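Local atomic coordinates of diacylglycerol lipase (Aspergillus oryzae, PDB entry 5XK2), a protein that probably hydrolyses the ester bonds of mono- and diacylglycerols, as a fungal class 3 lipase of the alpha/beta-hydrolase fold. Residues F18-W21 / V22-A26. Sequence-based numbering, arbitrary orientation.
Sequences FKFW and VQYAA
Tyr24 turns the edge of its ring toward the face of Phe20 in an offset edge-to-face pair, planes at 88°, with Phe20 CE2 in the plane of the tyrosine ring. Phe20 also places CD2 over the centre of one face of the Trp21 indole, 3.6 Å above its plane, while Trp21 CE2 lies in plane at the phenylalanine edge. The three form an aromatic cluster on helix 14-27, which packs against the central sheet of the alpha/beta-hydrolase fold, where Trp21 stacks with Tyr176. The indole six-membered ring and the tyrosine ring, tilted by 23°, hardly overlap, and Trp21 CE3 meets Tyr24 CD2 at 3.6 Å. Phe20, purely apolar, reaches both rings because its CG is anti to the backbone N (chi1 177°). Indole and phenol suit burial, each having one polar atom: Trp21 NE1 bonds to Asp17, Tyr24 OH to Ser57 and Asp78.

The helix is kinked here: Gln23 N bonds to Phe20 O (2.9 Å) and Tyr24 N to Trp21 O (3.0 Å), each three residues back. Glutamine both accepts and donates: OE1 takes the Asp51 N-H, NE2 bonds weakly to Lys19 O, and a water donates to Lys19 O (2.7 Å from its oxygen) while accepting weakly from Gln23 NE2.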
loop_
_atom_site.group_PDB
_atom_site.type_symbol
_atom_site.label_atom_id
_atom_site.label_comp_id
_atom_site.label_asym_id
_atom_site.label_seq_id
_atom_site.Cartn_x
_atom_site.Cartn_y
_atom_site.Cartn_z
ATOM N N PHE A 18 20.735 -0.458 18.966
ATOM C CA PHE A 18 19.492 -0.280 18.217
ATOM C C PHE A 18 19.742 -0.228 16.704
ATOM O O PHE A 18 18.938 -0.728 15.909
ATOM C CB PHE A 18 18.784 1.011 18.648
ATOM C CG PHE A 18 18.222 0.987 20.042
ATOM C CD1 PHE A 18 18.120 -0.194 20.767
ATOM C CD2 PHE A 18 17.787 2.171 20.630
ATOM C CE1 PHE A 18 17.571 -0.197 22.046
ATOM C CE2 PHE A 18 17.244 2.182 21.905
ATOM C CZ PHE A 18 17.143 1.011 22.622
ATOM N N LYS A 19 20.846 0.407 16.314
ATOM C CA LYS A 19 21.228 0.502 14.903
ATOM C C LYS A 19 21.698 -0.829 14.318
ATOM O O LYS A 19 21.777 -0.989 13.095
ATOM C CB LYS A 19 22.326 1.552 14.734
ATOM C CG LYS A 19 21.818 2.973 14.917
ATOM C CD LYS A 19 22.974 3.972 14.964
ATOM C CE LYS A 19 22.437 5.399 15.065
ATOM N NZ LYS A 19 23.562 6.388 15.052
ATOM N N PHE A 20 22.088 -1.761 15.185
ATOM C CA PHE A 20 22.518 -3.069 14.718
ATOM C C PHE A 20 21.366 -4.044 14.434
ATOM O O PHE A 20 21.277 -4.604 13.340
ATOM C CB PHE A 20 23.471 -3.684 15.747
ATOM C CG PHE A 20 23.929 -5.069 15.396
ATOM C CD1 PHE A 20 24.755 -5.277 14.308
ATOM C CD2 PHE A 20 23.532 -6.163 16.159
ATOM C CE1 PHE A 20 25.200 -6.550 13.970
ATOM C CE2 PHE A 20 23.971 -7.438 15.830
ATOM C CZ PHE A 20 24.791 -7.638 14.736
ATOM N N TRP A 21 20.453 -4.238 15.388
ATOM C CA TRP A 21 19.481 -5.318 15.217
ATOM C C TRP A 21 18.511 -5.025 14.080
ATOM O O TRP A 21 17.952 -5.960 13.491
ATOM C CB TRP A 21 18.716 -5.607 16.538
ATOM C CG TRP A 21 19.674 -6.030 17.615
ATOM C CD1 TRP A 21 20.111 -5.281 18.655
ATOM C CD2 TRP A 21 20.384 -7.277 17.688
ATOM N NE1 TRP A 21 21.032 -5.994 19.408
ATOM C CE2 TRP A 21 21.225 -7.215 18.816
ATOM C CE3 TRP A 21 20.393 -8.436 16.898
ATOM C CZ2 TRP A 21 22.047 -8.275 19.197
ATOM C CZ3 TRP A 21 21.214 -9.489 17.278
ATOM C CH2 TRP A 21 22.038 -9.395 18.413
ATOM N N VAL A 22 18.346 -3.750 13.731
ATOM C CA VAL A 22 17.450 -3.414 12.623
ATOM C C VAL A 22 17.974 -4.015 11.305
ATOM O O VAL A 22 17.204 -4.257 10.381
ATOM C CB VAL A 22 17.256 -1.879 12.486
ATOM C CG1 VAL A 22 18.552 -1.182 12.071
ATOM C CG2 VAL A 22 16.089 -1.556 11.535
ATOM N N GLN A 23 19.271 -4.285 11.233
ATOM C CA GLN A 23 19.829 -4.898 10.030
ATOM C C GLN A 23 19.365 -6.344 9.851
ATOM O O GLN A 23 19.307 -6.853 8.725
ATOM C CB GLN A 23 21.357 -4.827 10.059
ATOM C CG GLN A 23 21.893 -3.401 9.958
ATOM C CD GLN A 23 23.384 -3.361 10.102
ATOM O OE1 GLN A 23 24.085 -4.130 9.456
ATOM N NE2 GLN A 23 23.882 -2.497 10.986
ATOM N N TYR A 24 19.027 -7.025 10.950
ATOM C CA TYR A 24 18.411 -8.341 10.808
ATOM C C TYR A 24 16.989 -8.225 10.273
ATOM O O TYR A 24 16.561 -9.045 9.466
ATOM C CB TYR A 24 18.414 -9.108 12.139
ATOM C CG TYR A 24 19.761 -9.693 12.484
ATOM C CD1 TYR A 24 20.194 -10.879 11.893
ATOM C CD2 TYR A 24 20.603 -9.062 13.398
ATOM C CE1 TYR A 24 21.421 -11.419 12.202
ATOM C CE2 TYR A 24 21.845 -9.592 13.714
ATOM C CZ TYR A 24 22.247 -10.774 13.118
ATOM O OH TYR A 24 23.471 -11.331 13.406
ATOM N N ALA A 25 16.253 -7.222 10.741
ATOM C CA ALA A 25 14.957 -6.921 10.156
ATOM C C ALA A 25 15.079 -6.649 8.664
ATOM O O ALA A 25 14.292 -7.150 7.869
ATOM C CB ALA A 25 14.325 -5.709 10.866
ATOM N N ALA A 26 16.092 -5.872 8.294
ATOM C CA ALA A 26 16.330 -5.554 6.885
ATOM C C ALA A 26 16.569 -6.828 6.075
ATOM O O ALA A 26 16.081 -6.973 4.954
ATOM C CB ALA A 26 17.526 -4.609 6.743
HETATM O O HOH W 1 22.881 0.565 11.221
#